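Local coordinates for protein pilus tip adhesin Cpa (Streptococcus pyogenes, PDB 4C0Z) that forms part of the pilus tip and, through reactive thioester bonds, attaches covalently to host cell-surface targets, this chain being its N-terminal domain, at residues I[143-154]-I[164-175]; I[77-85]-I[95-103]. All blocks are in the same frame, centred on the assembly; numbering follows the deposited sequence.

Interaction 1 of 2, residues I[143-154]-I[164-175]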
# COMPACT_ATOMS: atom_id res chain seq x y z
N ILE I 143 -13.48 -2.92 -1.95
CA ILE I 143 -14.56 -2.00 -1.59
C ILE I 143 -15.87 -2.77 -1.77
O ILE I 143 -16.29 -3.01 -2.90
CB ILE I 143 -14.58 -0.63 -2.34
CG1 ILE I 143 -13.24 0.12 -2.26
CG2 ILE I 143 -15.73 0.23 -1.79
CD1 ILE I 143 -13.08 1.36 -3.14
N SER I 144 -16.48 -3.21 -0.66
CA SER I 144 -17.74 -3.94 -0.69
C SER I 144 -18.88 -2.99 -0.37
O SER I 144 -19.84 -2.88 -1.14
CB SER I 144 -17.73 -5.10 0.30
OG SER I 144 -17.48 -4.66 1.63
N ASP I 145 -18.77 -2.30 0.78
CA ASP I 145 -19.78 -1.37 1.28
C ASP I 145 -19.17 -0.01 1.60
O ASP I 145 -18.45 0.13 2.59
CB ASP I 145 -20.52 -1.97 2.50
CG ASP I 145 -21.66 -1.11 3.04
OD1 ASP I 145 -22.36 -0.46 2.22
OD2 ASP I 145 -21.87 -1.12 4.27
N THR I 146 -19.49 0.98 0.76
CA THR I 146 -19.03 2.36 0.88
C THR I 146 -19.58 3.05 2.14
O THR I 146 -18.98 4.01 2.59
CB THR I 146 -19.35 3.14 -0.40
OG1 THR I 146 -20.75 3.03 -0.67
CG2 THR I 146 -18.54 2.66 -1.60
N SER I 147 -20.68 2.52 2.71
CA SER I 147 -21.30 3.02 3.95
C SER I 147 -20.35 2.85 5.14
O SER I 147 -20.47 3.58 6.13
CB SER I 147 -22.59 2.24 4.24
OG SER I 147 -23.47 2.27 3.14
N LYS I 148 -19.40 1.89 5.03
CA LYS I 148 -18.39 1.55 6.03
C LYS I 148 -16.99 2.10 5.67
O LYS I 148 -16.06 1.95 6.47
CB LYS I 148 -18.33 0.03 6.20
CG LYS I 148 -19.55 -0.57 6.89
CD LYS I 148 -19.44 -2.08 7.00
CE LYS I 148 -20.68 -2.67 7.65
NZ LYS I 148 -20.65 -4.15 7.65
N ALA I 149 -16.83 2.73 4.48
CA ALA I 149 -15.55 3.27 4.02
C ALA I 149 -15.01 4.43 4.88
O ALA I 149 -15.79 5.09 5.57
CB ALA I 149 -15.65 3.70 2.56
N PHE I 150 -13.68 4.65 4.83
CA PHE I 150 -12.94 5.72 5.52
C PHE I 150 -13.03 5.68 7.06
O PHE I 150 -12.91 6.72 7.70
CB PHE I 150 -13.34 7.11 4.98
CG PHE I 150 -13.39 7.21 3.47
CD1 PHE I 150 -12.24 7.04 2.70
CD2 PHE I 150 -14.58 7.45 2.81
CE1 PHE I 150 -12.29 7.10 1.31
CE2 PHE I 150 -14.63 7.53 1.41
CZ PHE I 150 -13.48 7.37 0.67
N GLN I 151 -13.16 4.47 7.65
CA GLN I 151 -13.21 4.31 9.10
C GLN I 151 -11.88 4.72 9.77
O GLN I 151 -11.91 5.43 10.78
CB GLN I 151 -13.64 2.90 9.49
CG GLN I 151 -15.16 2.76 9.60
CD GLN I 151 -15.58 1.37 10.03
OE1 GLN I 151 -15.18 0.86 11.09
NE2 GLN I 151 -16.41 0.73 9.22
N GLN I 152 -10.74 4.31 9.18
CA GLN I 152 -9.41 4.68 9.70
C GLN I 152 -9.15 6.17 9.50
O GLN I 152 -8.68 6.84 10.43
CB GLN I 152 -8.28 3.83 9.07
CG GLN I 152 -8.25 2.36 9.53
CD GLN I 152 -8.06 2.15 11.02
OE1 GLN I 152 -7.12 2.66 11.64
NE2 GLN I 152 -8.93 1.35 11.60
N GLU I 153 -9.50 6.70 8.31
CA GLU I 153 -9.38 8.12 7.96
C GLU I 153 -10.24 8.99 8.89
O GLU I 153 -9.82 10.09 9.25
CB GLU I 153 -9.79 8.35 6.49
CG GLU I 153 -8.81 7.81 5.47
CD GLU I 153 -8.97 6.35 5.04
OE1 GLU I 153 -9.67 5.59 5.74
OE2 GLU I 153 -8.37 5.98 4.01
N GLU I 154 -11.42 8.49 9.31
CA GLU I 154 -12.33 9.19 10.23
C GLU I 154 -11.62 9.49 11.55
O GLU I 154 -11.73 10.62 12.03
CB GLU I 154 -13.61 8.38 10.49
CG GLU I 154 -14.67 9.13 11.29
CD GLU I 154 -15.82 8.32 11.85
OE1 GLU I 154 -15.97 7.13 11.48
OE2 GLU I 154 -16.61 8.89 12.64
N LEU I 164 -17.64 13.09 6.07
CA LEU I 164 -17.62 11.62 5.99
C LEU I 164 -18.76 11.06 5.12
O LEU I 164 -18.49 10.21 4.27
CB LEU I 164 -17.60 10.99 7.39
CG LEU I 164 -17.51 9.45 7.47
CD1 LEU I 164 -16.18 8.92 6.89
CD2 LEU I 164 -17.69 8.99 8.90
N GLN I 165 -20.00 11.56 5.30
CA GLN I 165 -21.15 11.11 4.51
C GLN I 165 -21.00 11.48 3.03
O GLN I 165 -21.26 10.63 2.18
CB GLN I 165 -22.48 11.63 5.11
CG GLN I 165 -23.77 11.09 4.49
CD GLN I 165 -23.75 9.63 4.11
OE1 GLN I 165 -23.53 8.72 4.93
NE2 GLN I 165 -24.02 9.38 2.84
N LEU I 166 -20.53 12.71 2.72
CA LEU I 166 -20.31 13.17 1.35
C LEU I 166 -19.22 12.33 0.67
O LEU I 166 -19.39 11.95 -0.50
CB LEU I 166 -19.90 14.66 1.31
CG LEU I 166 -20.99 15.71 1.60
CD1 LEU I 166 -20.37 17.08 1.70
CD2 LEU I 166 -22.08 15.71 0.54
N MET I 167 -18.15 12.01 1.41
CA MET I 167 -17.03 11.21 0.90
C MET I 167 -17.47 9.80 0.53
O MET I 167 -17.17 9.33 -0.57
CB MET I 167 -15.85 11.21 1.88
CG MET I 167 -15.08 12.52 1.89
SD MET I 167 -13.70 12.45 3.04
CE MET I 167 -14.38 13.15 4.38
N ARG I 168 -18.23 9.14 1.43
CA ARG I 168 -18.76 7.79 1.24
C ARG I 168 -19.67 7.69 0.01
O ARG I 168 -19.56 6.73 -0.77
CB ARG I 168 -19.49 7.32 2.50
CG ARG I 168 -18.55 6.99 3.65
CD ARG I 168 -19.28 6.65 4.92
NE ARG I 168 -18.36 6.02 5.87
CZ ARG I 168 -18.57 5.90 7.17
NH1 ARG I 168 -19.68 6.36 7.72
NH2 ARG I 168 -17.66 5.30 7.94
N ASN I 169 -20.53 8.69 -0.18
CA ASN I 169 -21.46 8.76 -1.31
C ASN I 169 -20.73 9.00 -2.62
O ASN I 169 -21.07 8.38 -3.64
CB ASN I 169 -22.54 9.81 -1.07
CG ASN I 169 -23.92 9.38 -1.52
OD1 ASN I 169 -24.10 8.78 -2.59
ND2 ASN I 169 -24.91 9.60 -0.66
N ALA I 170 -19.71 9.90 -2.61
CA ALA I 170 -18.91 10.22 -3.79
C ALA I 170 -18.08 9.03 -4.25
O ALA I 170 -17.98 8.81 -5.46
CB ALA I 170 -18.03 11.43 -3.52
N LEU I 171 -17.54 8.22 -3.30
CA LEU I 171 -16.77 7.01 -3.61
C LEU I 171 -17.67 5.97 -4.29
O LEU I 171 -17.27 5.40 -5.31
CB LEU I 171 -16.11 6.42 -2.34
CG LEU I 171 -15.28 5.13 -2.54
CD1 LEU I 171 -14.01 5.37 -3.37
CD2 LEU I 171 -14.95 4.49 -1.19
N LYS I 172 -18.89 5.78 -3.74
CA LYS I 172 -19.92 4.87 -4.25
C LYS I 172 -20.23 5.17 -5.72
O LYS I 172 -20.28 4.25 -6.54
CB LYS I 172 -21.20 4.98 -3.39
CG LYS I 172 -22.22 3.88 -3.66
CD LYS I 172 -23.56 4.16 -3.00
CE LYS I 172 -24.50 2.98 -3.07
NZ LYS I 172 -24.98 2.70 -4.45
N ARG I 173 -20.43 6.46 -6.03
CA ARG I 173 -20.75 6.92 -7.37
C ARG I 173 -19.58 6.76 -8.35
O ARG I 173 -19.80 6.30 -9.46
CB ARG I 173 -21.28 8.37 -7.35
CG ARG I 173 -22.64 8.50 -6.67
CD ARG I 173 -23.04 9.95 -6.50
NE ARG I 173 -23.53 10.55 -7.74
CZ ARG I 173 -23.79 11.84 -7.90
NH1 ARG I 173 -23.62 12.69 -6.90
NH2 ARG I 173 -24.23 12.30 -9.07
N LEU I 174 -18.34 7.09 -7.91
CA LEU I 174 -17.13 6.99 -8.74
C LEU I 174 -16.75 5.57 -9.18
O LEU I 174 -16.22 5.40 -10.28
CB LEU I 174 -15.91 7.64 -8.05
CG LEU I 174 -15.88 9.16 -7.93
CD1 LEU I 174 -14.70 9.61 -7.10
CD2 LEU I 174 -15.86 9.84 -9.29
N ILE I 175 -16.97 4.56 -8.32
CA ILE I 175 -16.59 3.18 -8.62
C ILE I 175 -17.70 2.38 -9.31
O ILE I 175 -17.51 1.19 -9.59
CB ILE I 175 -16.02 2.43 -7.37
CG1 ILE I 175 -17.09 2.23 -6.27
CG2 ILE I 175 -14.75 3.13 -6.84
CD1 ILE I 175 -16.80 1.13 -5.30
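Arg168 lays its guanidinium between Ser147 O, above the centre of one face (3.2 Å from Arg168 CZ), and Leu164 CD2 on the opposite face, while Ala149 O meets its edge. That carbonyl oxygen is gripped side-on by two donors in the guanidinium plane: Arg168 NE at 2.7 Å, N-H...O 156°, and the more bent Arg168 NH2 at 3.0 Å. The extended arginine chain runs under the 146-149 turn, with Thr146 O 3.2 Å from Arg168 CG. Glu154 OE1 lies near Arg168 NH2 but well out of its plane, at most an attraction of charges. The Phe150 ring carries Ala149 CB over one face and, across the other, the sulfur Met167 SD, 5.3 Å from the ring centroid, a distant Met-aromatic contact; Met167 O and Arg168 N lie at its edge. Leu171, with CG anti to its backbone N (chi1 180°), sets CD2 against both Phe150 CZ (3.7 Å) and Ala149 CB, and its CD1 meets Ile143 CD1 tip to tip. Beyond it, Ile143 CG2 touches Ile175 CD1 at 3.8 Å, and Thr146 stands across the base of Lys172. Phe150 and Met167 also reach helix 123-138. The loop leading into helix 151-157, with Phe150 at its N-cap position, is pinned to helix 161-174 by an arginine and an apolar row: packing within the thioester domain's helical part.

Interaction 2 of 2, residues I[77-85]-I[95-103]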
# COMPACT_ATOMS: atom_id res chain seq x y z
N LEU I 77 4.02 8.07 -20.42
CA LEU I 77 3.56 7.09 -21.40
C LEU I 77 2.09 7.30 -21.67
O LEU I 77 1.40 7.98 -20.90
CB LEU I 77 3.76 5.64 -20.89
CG LEU I 77 5.17 5.20 -20.47
CD1 LEU I 77 5.10 3.91 -19.69
CD2 LEU I 77 6.09 5.01 -21.68
N GLU I 78 1.61 6.72 -22.77
CA GLU I 78 0.20 6.73 -23.18
C GLU I 78 -0.56 5.90 -22.17
O GLU I 78 -0.13 4.80 -21.82
CB GLU I 78 0.04 6.11 -24.58
CG GLU I 78 0.21 7.11 -25.71
CD GLU I 78 0.71 6.55 -27.03
OE1 GLU I 78 0.40 5.37 -27.35
OE2 GLU I 78 1.39 7.30 -27.77
N GLY I 79 -1.65 6.45 -21.65
CA GLY I 79 -2.48 5.76 -20.66
C GLY I 79 -3.35 4.64 -21.19
O GLY I 79 -4.52 4.55 -20.82
N THR I 80 -2.78 3.74 -22.04
CA THR I 80 -3.45 2.58 -22.63
C THR I 80 -3.61 1.43 -21.61
O THR I 80 -2.97 1.46 -20.55
CB THR I 80 -2.65 2.08 -23.85
OG1 THR I 80 -1.43 1.49 -23.41
CG2 THR I 80 -2.36 3.18 -24.88
N ASN I 81 -4.41 0.39 -21.96
CA ASN I 81 -4.61 -0.82 -21.14
C ASN I 81 -3.33 -1.66 -21.10
O ASN I 81 -2.99 -2.21 -20.05
CB ASN I 81 -5.78 -1.66 -21.67
CG ASN I 81 -7.13 -1.04 -21.39
OD1 ASN I 81 -7.45 -0.66 -20.25
ND2 ASN I 81 -7.97 -0.93 -22.41
N GLU I 82 -2.60 -1.72 -22.24
CA GLU I 82 -1.32 -2.42 -22.39
C GLU I 82 -0.28 -1.89 -21.39
O GLU I 82 0.37 -2.69 -20.72
CB GLU I 82 -0.82 -2.30 -23.84
CG GLU I 82 0.39 -3.16 -24.18
CD GLU I 82 0.93 -3.04 -25.60
OE1 GLU I 82 0.14 -2.71 -26.52
OE2 GLU I 82 2.15 -3.26 -25.78
N ASN I 83 -0.15 -0.55 -21.25
CA ASN I 83 0.79 0.06 -20.32
C ASN I 83 0.41 -0.17 -18.85
O ASN I 83 1.30 -0.32 -18.03
CB ASN I 83 1.03 1.52 -20.64
CG ASN I 83 1.91 1.72 -21.86
OD1 ASN I 83 2.77 0.89 -22.18
ND2 ASN I 83 1.72 2.83 -22.55
N PHE I 84 -0.91 -0.28 -18.55
CA PHE I 84 -1.37 -0.60 -17.19
C PHE I 84 -1.03 -2.02 -16.85
O PHE I 84 -0.55 -2.27 -15.75
CB PHE I 84 -2.88 -0.39 -17.01
CG PHE I 84 -3.26 1.01 -16.61
CD1 PHE I 84 -2.82 1.55 -15.40
CD2 PHE I 84 -4.04 1.80 -17.44
CE1 PHE I 84 -3.16 2.84 -15.04
CE2 PHE I 84 -4.39 3.10 -17.07
CZ PHE I 84 -3.94 3.62 -15.88
N ILE I 85 -1.27 -2.96 -17.78
CA ILE I 85 -0.95 -4.37 -17.54
C ILE I 85 0.57 -4.54 -17.31
O ILE I 85 0.97 -5.31 -16.43
CB ILE I 85 -1.54 -5.25 -18.65
CG1 ILE I 85 -3.09 -5.32 -18.50
CG2 ILE I 85 -0.93 -6.66 -18.64
CD1 ILE I 85 -3.86 -5.49 -19.81
N ASP I 95 -13.80 -6.05 -16.23
CA ASP I 95 -14.75 -5.16 -16.89
C ASP I 95 -14.23 -4.79 -18.29
O ASP I 95 -14.98 -4.24 -19.09
CB ASP I 95 -14.98 -3.88 -16.05
CG ASP I 95 -13.70 -3.12 -15.75
OD1 ASP I 95 -13.22 -2.38 -16.65
OD2 ASP I 95 -13.16 -3.27 -14.62
N GLY I 96 -12.94 -5.05 -18.52
CA GLY I 96 -12.21 -4.82 -19.77
C GLY I 96 -12.10 -3.40 -20.29
O GLY I 96 -11.63 -3.19 -21.41
N GLN I 97 -12.54 -2.43 -19.49
CA GLN I 97 -12.44 -1.01 -19.82
C GLN I 97 -11.75 -0.26 -18.66
O GLN I 97 -12.26 0.73 -18.14
CB GLN I 97 -13.79 -0.41 -20.24
CG GLN I 97 -14.98 -0.71 -19.34
CD GLN I 97 -16.19 0.15 -19.66
OE1 GLN I 97 -16.30 0.76 -20.74
NE2 GLN I 97 -17.12 0.22 -18.72
N LEU I 98 -10.56 -0.77 -18.27
CA LEU I 98 -9.74 -0.22 -17.18
C LEU I 98 -9.42 1.25 -17.46
O LEU I 98 -9.89 2.11 -16.73
CB LEU I 98 -8.47 -1.08 -16.98
CG LEU I 98 -7.50 -0.67 -15.85
CD1 LEU I 98 -8.09 -0.93 -14.47
CD2 LEU I 98 -6.20 -1.41 -15.97
N GLN I 99 -8.72 1.52 -18.58
CA GLN I 99 -8.37 2.86 -19.07
C GLN I 99 -9.58 3.83 -19.00
O GLN I 99 -9.44 4.91 -18.41
CB GLN I 99 -7.84 2.73 -20.52
CG GLN I 99 -7.73 4.03 -21.33
CD GLN I 99 -7.06 3.82 -22.67
OE1 GLN I 99 -7.33 2.86 -23.40
NE2 GLN I 99 -6.20 4.76 -23.04
N GLN I 100 -10.75 3.41 -19.54
CA GLN I 100 -12.01 4.17 -19.58
C GLN I 100 -12.56 4.46 -18.19
O GLN I 100 -13.00 5.58 -17.93
CB GLN I 100 -13.07 3.47 -20.45
CG GLN I 100 -12.73 3.48 -21.94
CD GLN I 100 -11.94 2.28 -22.42
OE1 GLN I 100 -11.32 1.53 -21.65
NE2 GLN I 100 -11.94 2.07 -23.72
N ASN I 101 -12.50 3.46 -17.30
CA ASN I 101 -12.94 3.60 -15.92
C ASN I 101 -12.09 4.61 -15.16
O ASN I 101 -12.64 5.46 -14.46
CB ASN I 101 -12.97 2.25 -15.21
CG ASN I 101 -14.15 1.41 -15.62
OD1 ASN I 101 -15.24 1.92 -15.89
ND2 ASN I 101 -13.95 0.12 -15.71
N ILE I 102 -10.76 4.55 -15.35
CA ILE I 102 -9.81 5.45 -14.71
C ILE I 102 -10.05 6.87 -15.21
O ILE I 102 -10.18 7.79 -14.39
CB ILE I 102 -8.35 4.93 -14.87
CG1 ILE I 102 -8.11 3.72 -13.92
CG2 ILE I 102 -7.32 6.04 -14.59
CD1 ILE I 102 -7.05 2.77 -14.34
N LEU I 103 -10.18 7.05 -16.54
CA LEU I 103 -10.47 8.34 -17.18
C LEU I 103 -11.76 8.95 -16.64
O LEU I 103 -11.78 10.16 -16.36
CB LEU I 103 -10.56 8.21 -18.70
CG LEU I 103 -9.40 8.77 -19.53
CD1 LEU I 103 -9.76 8.78 -21.00
CD2 LEU I 103 -9.00 10.17 -19.11
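A side-chain-to-backbone hydrogen bond beside an apolar patch joins the starts of two nearly perpendicular helices, 81-85 and 98-103 (94° between their directions), the first of which follows on barrel strand 72-78. The bond is made by Asn81 OD1, which accepts Gln99 N from the first turn of the second helix at 3.0 Å, N-H...O 170°, and also lies against Leu98 CB. Asn81 has CG beside its backbone N (chi1 -73°), which brings its amide across the root of Gln99, the two amide planes steeply inclined. Gln99 in turn stretches out along the turn before helix 81-87: Gly79 O is 3.3 Å from Gln99 CG, and Gln99 NE2 comes close to the same oxygen without the angle of a hydrogen bond. That turn is braced by the Thr80 N-cap, whose OG1 accepts Asn83 N, and by Asn83 ND2 bonding to Glu78 O at 2.8 Å. Next to it, Phe84 rests against the second helix. Ile102 CD1 sits over one ring face, 4.0 Å from the centroid, in a CH-pi contact offset toward Phe84 CZ, while Leu98 CD2 packs 3.6 Å from Phe84 CB. The contact buries Gln100 OE1 without a partner. Phe84 also meets Phe56, Leu193 and Leu207 of the barrel strands, and Leu98 and Ile102 reach Tyr137 and Ile134, so the paired helix starts lie between the barrel and helix 123-138.

Overall arrangement
From the N terminus the chain first builds barrel strands up to 72-78, then enters interaction 2, which closes the loop of residues 86-94 and ties the end of that strand to helix 98-108. Helix 123-138 follows, and after it interaction 1 closes residues 155-163, where 158-160 connect helices 151-157 and 161-174. The two contacts are in series, neither nesting nor crossing; their centres lie 24 Å apart and they do not touch. Helix 123-138 bridges them, since side chains of both pack on it, and helix 177-181 has partners in both. Interaction 2 joins the helices to the barrel, whose strand 51-56 holds Cys55 and whose strand 205-211 follows Gln204, the thioester pair; interaction 1 works within the helical layer.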